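Local coordinates for protein tryptophan synthase alpha chain (Campylobacter jejuni, PDB 3THA) that probably catalyses the aldol cleavage of indoleglycerol phosphate to indole and glyceraldehyde 3-phosphate as the alpha subunit of tryptophan synthase, at residues Leu22-Leu27 / Ala65-Asp70; Glu59-Ala64 / Val226-Val231; Val95-Ile100 / Pro123-Glu128; Ala119-Glu124 / Ala143-Val148. All coordinates share one frame; numbering follows the deposited sequence.

In the fold
The chain is a TIM barrel of eight parallel strands, and the four contacts fall in two groups on it. Interactions 1 and 2 share helix 60-70, lie with centres about 12 Å apart and touch through Tyr24 and Ala64; their segments alternate along the chain. Interactions 3 and 4, with centres about 8 Å apart, share Pro123 and Glu124, and the lengthy connection between residues 64 and 226 contains both. About 19 Å separates the centre of interaction 2 from those of 3 and 4. Interaction 4 pairs adjacent strands, whereas 1, 2 and 3 pack loops and helices that follow strands. All four touch the second subunit, so barrel architecture and subunit pairing involve the same regions.

Interaction 1: residues Leu22-Leu27 / Ala65-Asp70; sequences LGYPNL and AKIALD
The ring of Tyr24 meets Ile67 through its CD1-CE1 side, where the methyl CD1 of Ile67 approaches obliquely and comes to 3.4 Å from Tyr24 CE1. Elsewhere on the ring, Tyr24 CG lies 3.5 Å from Ala64 CB, one turn earlier on the same helix, and CE2 packs on Val231 O. The torsion that sets CG opposite the backbone N (chi1 175°) carries the ring toward helix 60-70, and a broad aromatic suits a place where it must cover two positions of a helix. Ile67 CG2 sits 3.6 Å from Pro25 O, the carbonyl of a proline whose preceding peptide bond is cis. This is the turn by which the TIM barrel passes from strand 15-21 into helix 27-35, laid against helix 60-70, which comes after strand 44-48. Gly23 has a positive phi (94°), where a side chain would press on the preceding carbonyl and also crowd Ala68 CB. With small residues the backbones close in: Gly23 CA and Ala68 CA are 4.6 Å apart, and Leu22 O lies 3.5 Å from Ala68 CB. Ile67 also packs on Gly175 of the second subunit.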
loop_
_atom_site.group_PDB
_atom_site.type_symbol
_atom_site.label_atom_id
_atom_site.label_comp_id
_atom_site.label_asym_id
_atom_site.label_seq_id
_atom_site.Cartn_x
_atom_site.Cartn_y
_atom_site.Cartn_z
ATOM N N LEU B 22 -7.571 -12.148 4.814
ATOM C CA LEU B 22 -8.517 -12.782 5.700
ATOM C C LEU B 22 -9.802 -11.994 5.686
ATOM O O LEU B 22 -9.776 -10.778 5.750
ATOM C CB LEU B 22 -7.923 -12.828 7.091
ATOM C CG LEU B 22 -6.837 -13.908 7.166
ATOM C CD1 LEU B 22 -6.333 -14.026 8.570
ATOM C CD2 LEU B 22 -7.388 -15.281 6.731
ATOM N N GLY B 23 -10.928 -12.687 5.553
ATOM C CA GLY B 23 -12.249 -12.027 5.556
ATOM C C GLY B 23 -12.790 -11.688 4.170
ATOM O O GLY B 23 -13.823 -11.055 4.055
ATOM N N TYR B 24 -12.095 -12.122 3.127
ATOM C CA TYR B 24 -12.480 -11.835 1.781
ATOM C C TYR B 24 -12.787 -13.126 0.985
ATOM O O TYR B 24 -11.891 -13.960 0.821
ATOM C CB TYR B 24 -11.352 -11.059 1.079
ATOM C CG TYR B 24 -11.659 -10.837 -0.386
ATOM C CD1 TYR B 24 -12.758 -10.071 -0.769
ATOM C CD2 TYR B 24 -10.885 -11.430 -1.395
ATOM C CE1 TYR B 24 -13.062 -9.862 -2.127
ATOM C CE2 TYR B 24 -11.202 -11.240 -2.748
ATOM C CZ TYR B 24 -12.270 -10.448 -3.101
ATOM O OH TYR B 24 -12.600 -10.245 -4.431
ATOM N N PRO B 25 -14.017 -13.274 0.449
ATOM C CA PRO B 25 -15.127 -12.341 0.447
ATOM C C PRO B 25 -15.933 -12.369 1.738
ATOM O O PRO B 25 -16.863 -11.551 1.898
ATOM C CB PRO B 25 -15.997 -12.814 -0.728
ATOM C CG PRO B 25 -15.454 -14.175 -1.126
ATOM C CD PRO B 25 -14.420 -14.570 -0.120
ATOM N N ASN B 26 -15.598 -13.318 2.621
ATOM C CA ASN B 26 -16.096 -13.367 3.982
ATOM C C ASN B 26 -15.217 -14.278 4.844
ATOM O O ASN B 26 -14.343 -14.978 4.329
ATOM C CB ASN B 26 -17.614 -13.679 4.080
ATOM C CG ASN B 26 -18.027 -14.952 3.337
ATOM O OD1 ASN B 26 -17.301 -15.940 3.341
ATOM N ND2 ASN B 26 -19.221 -14.940 2.738
ATOM N N LEU B 27 -15.416 -14.214 6.154
ATOM C CA LEU B 27 -14.573 -14.891 7.093
ATOM C C LEU B 27 -14.738 -16.393 6.961
ATOM O O LEU B 27 -13.770 -17.150 7.047
ATOM C CB LEU B 27 -14.919 -14.441 8.514
ATOM C CG LEU B 27 -13.813 -14.701 9.558
ATOM C CD1 LEU B 27 -12.419 -14.169 9.098
ATOM C CD2 LEU B 27 -14.213 -14.129 10.960
ATOM N N ALA B 65 -9.883 -5.787 1.336
ATOM C CA ALA B 65 -9.760 -5.234 2.678
ATOM C C ALA B 65 -10.978 -4.385 3.104
ATOM O O ALA B 65 -11.402 -4.463 4.266
ATOM C CB ALA B 65 -8.424 -4.456 2.834
ATOM N N LYS B 66 -11.581 -3.630 2.169
ATOM C CA LYS B 66 -12.806 -2.910 2.487
ATOM C C LYS B 66 -13.868 -3.936 2.756
ATOM O O LYS B 66 -14.653 -3.831 3.718
ATOM C CB LYS B 66 -13.280 -1.969 1.364
ATOM C CG LYS B 66 -12.213 -1.074 0.719
ATOM C CD LYS B 66 -12.902 0.198 0.272
ATOM C CE LYS B 66 -12.006 1.146 -0.528
ATOM N NZ LYS B 66 -10.578 1.368 -0.059
ATOM N N ILE B 67 -13.897 -4.952 1.906
ATOM C CA ILE B 67 -14.888 -6.005 2.080
ATOM C C ILE B 67 -14.731 -6.651 3.441
ATOM O O ILE B 67 -15.715 -6.790 4.165
ATOM C CB ILE B 67 -14.867 -7.027 0.954
ATOM C CG1 ILE B 67 -15.326 -6.352 -0.359
ATOM C CG2 ILE B 67 -15.843 -8.145 1.273
ATOM C CD1 ILE B 67 -14.717 -6.916 -1.661
ATOM N N ALA B 68 -13.498 -7.005 3.823
ATOM C CA ALA B 68 -13.298 -7.613 5.112
ATOM C C ALA B 68 -13.797 -6.649 6.187
ATOM O O ALA B 68 -14.524 -7.075 7.123
ATOM C CB ALA B 68 -11.825 -7.927 5.333
ATOM N N LEU B 69 -13.413 -5.367 6.045
ATOM C CA LEU B 69 -13.677 -4.355 7.080
ATOM C C LEU B 69 -15.154 -4.110 7.312
ATOM O O LEU B 69 -15.609 -4.116 8.457
ATOM C CB LEU B 69 -12.963 -3.013 6.818
ATOM C CG LEU B 69 -11.454 -2.984 7.019
ATOM C CD1 LEU B 69 -10.918 -1.675 6.409
ATOM C CD2 LEU B 69 -11.072 -3.140 8.490
ATOM N N ASP B 70 -15.920 -3.914 6.252
ATOM C CA ASP B 70 -17.360 -3.681 6.453
ATOM C C ASP B 70 -18.128 -4.961 6.849
ATOM O O ASP B 70 -19.266 -4.903 7.327
ATOM C CB ASP B 70 -17.990 -3.080 5.211
ATOM C CG ASP B 70 -18.565 -4.125 4.319
ATOM O OD1 ASP B 70 -19.755 -3.991 3.951
ATOM O OD2 ASP B 70 -17.833 -5.097 4.015
#

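Interaction 2: residues Glu59-Ala64 / Val226-Val231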
loop_
_atom_site.group_PDB
_atom_site.type_symbol
_atom_site.label_atom_id
_atom_site.label_comp_id
_atom_site.label_asym_id
_atom_site.label_seq_id
_atom_site.Cartn_x
_atom_site.Cartn_y
_atom_site.Cartn_z
ATOM N N GLU B 59 -7.688 -1.098 -6.453
ATOM C CA GLU B 59 -6.898 -2.347 -6.438
ATOM C C GLU B 59 -7.500 -3.640 -5.871
ATOM O O GLU B 59 -8.189 -3.637 -4.846
ATOM C CB GLU B 59 -5.501 -2.142 -5.794
ATOM C CG GLU B 59 -5.295 -0.902 -4.951
ATOM C CD GLU B 59 -4.697 0.285 -5.712
ATOM O OE1 GLU B 59 -3.457 0.364 -5.924
ATOM O OE2 GLU B 59 -5.456 1.185 -6.050
ATOM N N ILE B 60 -7.155 -4.756 -6.509
ATOM C CA ILE B 60 -7.553 -6.083 -6.021
ATOM C C ILE B 60 -7.510 -6.194 -4.509
ATOM O O ILE B 60 -8.562 -6.487 -3.874
ATOM C CB ILE B 60 -6.643 -7.192 -6.560
ATOM C CG1 ILE B 60 -6.726 -7.262 -8.097
ATOM C CG2 ILE B 60 -7.021 -8.459 -5.948
ATOM C CD1 ILE B 60 -5.931 -8.396 -8.721
ATOM N N ILE B 61 -6.310 -5.958 -3.935
ATOM C CA ILE B 61 -6.097 -6.167 -2.505
ATOM C C ILE B 61 -6.918 -5.202 -1.620
ATOM O O ILE B 61 -7.357 -5.581 -0.500
ATOM C CB ILE B 61 -4.577 -6.182 -2.141
ATOM C CG1 ILE B 61 -3.902 -7.377 -2.815
ATOM C CG2 ILE B 61 -4.357 -6.218 -0.627
ATOM C CD1 ILE B 61 -2.476 -7.475 -2.629
ATOM N N ALA B 62 -7.193 -3.997 -2.139
ATOM C CA ALA B 62 -7.857 -2.989 -1.316
ATOM C C ALA B 62 -9.341 -3.277 -1.195
ATOM O O ALA B 62 -9.921 -3.432 -0.090
ATOM C CB ALA B 62 -7.569 -1.541 -1.827
ATOM N N ASP B 63 -9.964 -3.422 -2.339
ATOM C CA ASP B 63 -11.303 -4.016 -2.362
ATOM C C ASP B 63 -11.497 -5.140 -1.331
ATOM O O ASP B 63 -12.458 -5.088 -0.521
ATOM C CB ASP B 63 -11.659 -4.434 -3.769
ATOM C CG ASP B 63 -12.296 -3.280 -4.565
ATOM O OD1 ASP B 63 -13.500 -2.951 -4.346
ATOM O OD2 ASP B 63 -11.570 -2.689 -5.405
ATOM N N ALA B 64 -10.562 -6.096 -1.307
ATOM C CA ALA B 64 -10.648 -7.259 -0.403
ATOM C C ALA B 64 -10.730 -6.789 1.048
ATOM O O ALA B 64 -11.560 -7.316 1.880
ATOM C CB ALA B 64 -9.449 -8.142 -0.573
ATOM N N VAL B 226 3.220 -15.651 -4.480
ATOM C CA VAL B 226 2.116 -15.096 -5.254
ATOM C C VAL B 226 1.124 -14.270 -4.391
ATOM O O VAL B 226 0.621 -14.737 -3.345
ATOM C CB VAL B 226 1.435 -16.184 -6.040
ATOM C CG1 VAL B 226 0.284 -15.616 -6.909
ATOM C CG2 VAL B 226 2.471 -16.918 -6.919
ATOM N N GLY B 227 0.890 -13.019 -4.817
ATOM C CA GLY B 227 0.034 -12.064 -4.072
ATOM C C GLY B 227 -1.322 -11.729 -4.718
ATOM O O GLY B 227 -2.313 -12.474 -4.610
ATOM N N THR B 228 -1.351 -10.587 -5.387
ATOM C CA THR B 228 -2.488 -10.140 -6.168
ATOM C C THR B 228 -3.294 -11.294 -6.752
ATOM O O THR B 228 -4.474 -11.415 -6.439
ATOM C CB THR B 228 -2.024 -9.186 -7.294
ATOM O OG1 THR B 228 -1.044 -9.856 -8.135
ATOM C CG2 THR B 228 -1.403 -7.927 -6.634
ATOM N N SER B 229 -2.642 -12.136 -7.555
ATOM C CA SER B 229 -3.283 -13.237 -8.252
ATOM C C SER B 229 -4.055 -14.232 -7.408
ATOM O O SER B 229 -5.146 -14.626 -7.803
ATOM C CB SER B 229 -2.264 -13.993 -9.064
ATOM O OG SER B 229 -1.959 -13.218 -10.173
ATOM N N ILE B 230 -3.489 -14.663 -6.277
ATOM C CA ILE B 230 -4.175 -15.596 -5.393
ATOM C C ILE B 230 -5.439 -14.916 -4.906
ATOM O O ILE B 230 -6.524 -15.463 -5.040
ATOM C CB ILE B 230 -3.289 -16.090 -4.201
ATOM C CG1 ILE B 230 -2.660 -17.461 -4.508
ATOM C CG2 ILE B 230 -4.143 -16.363 -2.949
ATOM C CD1 ILE B 230 -1.692 -17.488 -5.627
ATOM N N VAL B 231 -5.305 -13.701 -4.389
ATOM C CA VAL B 231 -6.475 -12.938 -3.981
ATOM C C VAL B 231 -7.558 -12.931 -5.095
ATOM O O VAL B 231 -8.761 -13.001 -4.798
ATOM C CB VAL B 231 -6.106 -11.497 -3.498
ATOM C CG1 VAL B 231 -7.371 -10.682 -3.165
ATOM C CG2 VAL B 231 -5.201 -11.562 -2.264
#
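Thr228, just after strand 223-226, meets both isoleucines of 59-64. Its methyl CG2 lies 4.2 Å from Ile61 CD1, the two side chains crossing at about a right angle. At chi1 57° CG2 stands opposite the carbonyl carbon and is the branch facing Ile61; threonine thereby presents a methyl there. The backbone of the same residue takes part too: Thr228 O is 3.9 Å from Ile60 CG2. One turn of helix on, Val231 comes back to the interface; its N is bonded to Gly227 O at 3.2 Å. Val231 divides its two methyls among Ile60, Ala64 and Ile61. Val231 CG1, opposite the backbone N, makes the closest approach, 3.6 Å from Ile60 CG2, as the two side chains slide past each other in opposite directions. Val231 CG1 also reaches Ala64 CB at 4.2 Å, where the short alanine side chain lets the methyl come in close. Val231 CG2 lies 4.4 Å from Ile61 CG1. Beta-branched residues suit this seam, for they are broad near the main chain and present methyls close to the backbone. No hydrogen bond crosses it. Beneath the contact runs strand 15-21, whose Tyr19 and Val21 touch Ile61, Ala64 and Val231, while Thr228 packs on Asp57 of the second subunit, a predicted proton acceptor there; the two helices thus cover the first strand where the barrel closes on its eighth.

Interaction 3: residues Val95-Ile100 / Pro123-Glu128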
loop_
_atom_site.group_PDB
_atom_site.type_symbol
_atom_site.label_atom_id
_atom_site.label_comp_id
_atom_site.label_asym_id
_atom_site.label_seq_id
_atom_site.Cartn_x
_atom_site.Cartn_y
_atom_site.Cartn_z
ATOM N N VAL B 95 0.892 -7.477 7.843
ATOM C CA VAL B 95 0.015 -6.393 8.249
ATOM C C VAL B 95 0.806 -5.091 8.239
ATOM O O VAL B 95 2.010 -5.093 8.353
ATOM C CB VAL B 95 -0.509 -6.606 9.724
ATOM C CG1 VAL B 95 -1.461 -7.774 9.804
ATOM C CG2 VAL B 95 0.630 -6.814 10.680
ATOM N N TYR B 96 0.112 -3.979 8.127
ATOM C CA TYR B 96 0.735 -2.705 8.361
ATOM C C TYR B 96 0.889 -2.495 9.832
ATOM O O TYR B 96 0.164 -3.106 10.630
ATOM C CB TYR B 96 -0.128 -1.631 7.830
ATOM C CG TYR B 96 -0.127 -1.571 6.346
ATOM C CD1 TYR B 96 0.919 -0.986 5.690
ATOM C CD2 TYR B 96 -1.177 -2.102 5.593
ATOM C CE1 TYR B 96 0.932 -0.874 4.352
ATOM C CE2 TYR B 96 -1.163 -2.002 4.214
ATOM C CZ TYR B 96 -0.091 -1.366 3.608
ATOM O OH TYR B 96 0.015 -1.201 2.242
ATOM N N TYR B 97 1.867 -1.673 10.176
ATOM C CA TYR B 97 2.237 -1.390 11.548
ATOM C C TYR B 97 1.107 -0.770 12.363
ATOM O O TYR B 97 1.049 -0.965 13.583
ATOM C CB TYR B 97 3.472 -0.491 11.587
ATOM C CG TYR B 97 4.150 -0.435 12.945
ATOM C CD1 TYR B 97 5.026 -1.434 13.353
ATOM C CD2 TYR B 97 3.936 0.636 13.807
ATOM C CE1 TYR B 97 5.660 -1.382 14.590
ATOM C CE2 TYR B 97 4.574 0.708 15.029
ATOM C CZ TYR B 97 5.426 -0.314 15.424
ATOM O OH TYR B 97 6.060 -0.246 16.649
ATOM N N ASN B 98 0.208 -0.042 11.699
ATOM C CA ASN B 98 -0.887 0.610 12.381
ATOM C C ASN B 98 -1.765 -0.396 13.125
ATOM O O ASN B 98 -2.307 -0.085 14.177
ATOM C CB ASN B 98 -1.716 1.475 11.436
ATOM C CG ASN B 98 -2.338 0.682 10.252
ATOM O OD1 ASN B 98 -2.622 -0.521 10.327
ATOM N ND2 ASN B 98 -2.551 1.377 9.162
ATOM N N LEU B 99 -1.924 -1.592 12.570
ATOM C CA LEU B 99 -2.692 -2.613 13.210
ATOM C C LEU B 99 -1.982 -3.023 14.518
ATOM O O LEU B 99 -2.628 -3.232 15.566
ATOM C CB LEU B 99 -2.817 -3.807 12.277
ATOM C CG LEU B 99 -3.898 -4.815 12.677
ATOM C CD1 LEU B 99 -4.316 -5.637 11.495
ATOM C CD2 LEU B 99 -3.434 -5.724 13.735
ATOM N N ILE B 100 -0.657 -3.145 14.439
ATOM C CA ILE B 100 0.163 -3.654 15.532
ATOM C C ILE B 100 0.198 -2.621 16.646
ATOM O O ILE B 100 -0.210 -2.909 17.771
ATOM C CB ILE B 100 1.580 -4.069 15.038
ATOM C CG1 ILE B 100 1.463 -5.190 13.972
ATOM C CG2 ILE B 100 2.502 -4.473 16.210
ATOM C CD1 ILE B 100 2.788 -5.877 13.589
ATOM N N PRO B 123 4.865 -4.164 5.803
ATOM C CA PRO B 123 5.142 -3.307 4.693
ATOM C C PRO B 123 5.301 -1.906 5.210
ATOM O O PRO B 123 4.519 -1.464 6.090
ATOM C CB PRO B 123 3.819 -3.366 3.853
ATOM C CG PRO B 123 3.248 -4.673 4.215
ATOM C CD PRO B 123 3.556 -4.844 5.662
ATOM N N GLU B 124 6.251 -1.209 4.589
ATOM C CA GLU B 124 6.535 0.190 4.810
ATOM C C GLU B 124 7.051 0.496 6.228
ATOM O O GLU B 124 7.238 1.681 6.584
ATOM C CB GLU B 124 5.364 1.079 4.410
ATOM C CG GLU B 124 4.689 0.685 3.070
ATOM C CD GLU B 124 5.562 0.893 1.821
ATOM O OE1 GLU B 124 6.716 1.414 1.937
ATOM O OE2 GLU B 124 5.069 0.507 0.728
ATOM N N LEU B 125 7.342 -0.552 7.007
ATOM C CA LEU B 125 8.115 -0.340 8.225
ATOM C C LEU B 125 9.574 -0.480 7.845
ATOM O O LEU B 125 10.048 -1.593 7.640
ATOM C CB LEU B 125 7.743 -1.317 9.327
ATOM C CG LEU B 125 8.325 -1.061 10.719
ATOM C CD1 LEU B 125 7.702 0.179 11.339
ATOM C CD2 LEU B 125 8.046 -2.259 11.592
ATOM N N SER B 126 10.288 0.630 7.713
ATOM C CA SER B 126 11.718 0.536 7.400
ATOM C C SER B 126 12.511 -0.058 8.576
ATOM O O SER B 126 12.037 -0.108 9.729
ATOM C CB SER B 126 12.322 1.908 7.068
ATOM O OG SER B 126 12.440 2.653 8.263
ATOM N N PHE B 127 13.735 -0.489 8.281
ATOM C CA PHE B 127 14.551 -1.121 9.308
ATOM C C PHE B 127 14.776 -0.196 10.519
ATOM O O PHE B 127 14.712 -0.610 11.691
ATOM C CB PHE B 127 15.885 -1.536 8.717
ATOM C CG PHE B 127 16.830 -2.095 9.739
ATOM C CD1 PHE B 127 17.783 -1.263 10.352
ATOM C CD2 PHE B 127 16.719 -3.437 10.147
ATOM C CE1 PHE B 127 18.637 -1.774 11.326
ATOM C CE2 PHE B 127 17.568 -3.967 11.127
ATOM C CZ PHE B 127 18.533 -3.135 11.722
ATOM N N GLU B 128 15.065 1.053 10.210
ATOM C CA GLU B 128 15.337 2.072 11.204
ATOM C C GLU B 128 14.165 2.314 12.175
ATOM O O GLU B 128 14.408 2.775 13.304
ATOM C CB GLU B 128 15.707 3.373 10.489
ATOM C CG GLU B 128 17.132 3.354 9.871
ATOM C CD GLU B 128 17.214 2.740 8.432
ATOM O OE1 GLU B 128 16.175 2.289 7.849
ATOM O OE2 GLU B 128 18.362 2.719 7.892
HETATM O O HOH W 1 3.269 -0.121 8.205
#
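Two tyrosines in succession turn different surfaces to the loop 123-128. Tyr96 and Pro123 cross at about a right angle, with Tyr96 CE1 3.8 Å from Pro123 CB; the compact proline ring gives the aromatic carbon an apolar wall. Glu124 touches the edge of the Tyr96 ring, its CG 4.3 Å from CE1, through a methylene rather than its carboxylate. Tyr97 instead receives Leu125 over one face. Leu125 CD1 stands 4.1 Å from the centroid of the Tyr97 ring and 26° off its normal, a CH-pi contact, while CD2 leans on Tyr97 CD1 at 3.6 Å. The side chains extend to meet, each with CG opposite its backbone N (chi1 -165° for Tyr97, -171° for Leu125). A water, in the plane of the Tyr96 ring at its edge, accepts from Tyr97 N at 2.9 Å and donates to Pro123 O at 2.8 Å, tying two backbones that form no direct hydrogen bond. In the TIM barrel the contact joins the chain leading from strand 90-94 into helix 97-103 to the loop after strand 117-121; Leu133 of helix 131-140 touches both Tyr97 and Leu125, and Leu105 of helix 105-114 packs on Tyr97.

Interaction 4: residues Ala119-Glu124 / Ala143-Val148; sequences ALIVPE and ALITLV
Strands 117-121 and 143-148 are the neighbouring parallel strands of a beta-alpha-beta unit, joined through helix 131-140. Leu120 carries the pairing: its N donates to Ala143 O at 2.9 Å, and its O accepts from Ile145 N at 3.0 Å, so one residue grips the two that flank Leu144. Both bonds are nearly straight, with angles of 162° and 163° at the hydrogen. Beyond them the strands part near the break in 143-148, and a water takes over, accepting from Val122 N at 2.9 Å and donating to Ile145 O at 2.7 Å. In the TIM barrel the bridged pair Leu120 and Leu144 is turned to helix 131-140. Leu144, with CG opposite its backbone N (chi1 -175°), brings CD1 within 3.9 Å of Val122 CG2, and Leu133 of that helix touches both residues. The pair Ala119 and Ala143 occupies the other face. Beside it, Ile145 CD1 lies 3.7 Å from Ala119 CB; the small methyl allows so close an approach. Ile145 also crosses Ile121 obliquely, with CB 4.0 Å from Ile121 CG1, and Ile121 CG2 meets Leu147 CD1, the two side chains at about a right angle. Ile121 lies about 3 Å, nearest side-chain atoms, from Glu46, a predicted proton acceptor, which places this strand pair beside the probable active site.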
loop_
_atom_site.group_PDB
_atom_site.type_symbol
_atom_site.label_atom_id
_atom_site.label_comp_id
_atom_site.label_asym_id
_atom_site.label_seq_id
_atom_site.Cartn_x
_atom_site.Cartn_y
_atom_site.Cartn_z
ATOM N N ALA B 119 6.122 -15.702 11.767
ATOM C CA ALA B 119 6.808 -14.515 11.214
ATOM C C ALA B 119 5.872 -13.372 10.856
ATOM O O ALA B 119 4.705 -13.599 10.522
ATOM C CB ALA B 119 7.597 -14.895 9.998
ATOM N N LEU B 120 6.400 -12.148 10.847
ATOM C CA LEU B 120 5.640 -10.983 10.447
ATOM C C LEU B 120 6.363 -10.319 9.324
ATOM O O LEU B 120 7.577 -10.202 9.368
ATOM C CB LEU B 120 5.580 -9.966 11.576
ATOM C CG LEU B 120 5.272 -10.428 13.004
ATOM C CD1 LEU B 120 5.477 -9.259 13.961
ATOM C CD2 LEU B 120 3.836 -10.918 13.113
ATOM N N ILE B 121 5.620 -9.865 8.324
ATOM C CA ILE B 121 6.118 -8.969 7.327
ATOM C C ILE B 121 5.338 -7.654 7.516
ATOM O O ILE B 121 4.105 -7.652 7.460
ATOM C CB ILE B 121 5.778 -9.493 5.938
ATOM C CG1 ILE B 121 6.230 -10.946 5.779
ATOM C CG2 ILE B 121 6.346 -8.578 4.827
ATOM C CD1 ILE B 121 5.788 -11.575 4.478
ATOM N N VAL B 122 6.032 -6.534 7.716
ATOM C CA VAL B 122 5.346 -5.258 7.926
ATOM C C VAL B 122 5.752 -4.310 6.805
ATOM O O VAL B 122 6.880 -3.767 6.811
ATOM C CB VAL B 122 5.652 -4.626 9.311
ATOM C CG1 VAL B 122 4.717 -3.461 9.553
ATOM C CG2 VAL B 122 5.506 -5.694 10.488
ATOM N N PRO B 123 4.865 -4.164 5.803
ATOM C CA PRO B 123 5.142 -3.307 4.693
ATOM C C PRO B 123 5.301 -1.906 5.210
ATOM O O PRO B 123 4.519 -1.464 6.090
ATOM C CB PRO B 123 3.819 -3.366 3.853
ATOM C CG PRO B 123 3.248 -4.673 4.215
ATOM C CD PRO B 123 3.556 -4.844 5.662
ATOM N N GLU B 124 6.251 -1.209 4.589
ATOM C CA GLU B 124 6.535 0.190 4.810
ATOM C C GLU B 124 7.051 0.496 6.228
ATOM O O GLU B 124 7.238 1.681 6.584
ATOM C CB GLU B 124 5.364 1.079 4.410
ATOM C CG GLU B 124 4.689 0.685 3.070
ATOM C CD GLU B 124 5.562 0.893 1.821
ATOM O OE1 GLU B 124 6.716 1.414 1.937
ATOM O OE2 GLU B 124 5.069 0.507 0.728
ATOM N N ALA B 143 10.171 -14.148 13.791
ATOM C CA ALA B 143 11.011 -13.428 12.896
ATOM C C ALA B 143 10.250 -12.228 12.325
ATOM O O ALA B 143 9.080 -12.350 11.914
ATOM C CB ALA B 143 11.459 -14.360 11.779
ATOM N N LEU B 144 10.932 -11.082 12.302
ATOM C CA LEU B 144 10.532 -9.894 11.537
ATOM C C LEU B 144 11.271 -9.892 10.199
ATOM O O LEU B 144 12.498 -9.715 10.157
ATOM C CB LEU B 144 10.883 -8.604 12.307
ATOM C CG LEU B 144 10.364 -7.365 11.598
ATOM C CD1 LEU B 144 8.803 -7.459 11.443
ATOM C CD2 LEU B 144 10.724 -6.108 12.311
ATOM N N ILE B 145 10.531 -10.082 9.117
ATOM C CA ILE B 145 11.088 -10.503 7.863
ATOM C C ILE B 145 11.673 -9.304 7.162
ATOM O O ILE B 145 11.068 -8.228 7.155
ATOM C CB ILE B 145 9.985 -11.201 6.993
ATOM C CG1 ILE B 145 9.384 -12.412 7.706
ATOM C CG2 ILE B 145 10.448 -11.538 5.559
ATOM C CD1 ILE B 145 10.325 -13.617 7.828
ATOM N N THR B 146 12.850 -9.516 6.563
ATOM C CA THR B 146 13.676 -8.488 5.976
ATOM C C THR B 146 13.460 -8.437 4.470
ATOM O O THR B 146 13.561 -9.475 3.784
ATOM C CB THR B 146 15.195 -8.827 6.170
ATOM O OG1 THR B 146 15.493 -9.052 7.549
ATOM C CG2 THR B 146 16.075 -7.710 5.682
ATOM N N LEU B 147 13.268 -7.220 3.957
ATOM C CA LEU B 147 12.994 -6.999 2.565
ATOM C C LEU B 147 14.178 -6.436 1.879
ATOM O O LEU B 147 14.806 -5.541 2.415
ATOM C CB LEU B 147 11.861 -5.987 2.417
ATOM C CG LEU B 147 10.467 -6.577 2.398
ATOM C CD1 LEU B 147 10.198 -7.522 3.609
ATOM C CD2 LEU B 147 9.502 -5.435 2.372
ATOM N N VAL B 148 14.497 -6.926 0.691
ATOM C CA VAL B 148 15.532 -6.298 -0.117
ATOM C C VAL B 148 15.067 -6.237 -1.566
ATOM O O VAL B 148 14.211 -7.027 -1.945
ATOM C CB VAL B 148 16.928 -6.990 0.023
ATOM C CG1 VAL B 148 17.127 -7.546 1.421
ATOM C CG2 VAL B 148 17.134 -8.075 -1.005
HETATM O O HOH W 2 8.849 -6.629 7.172
#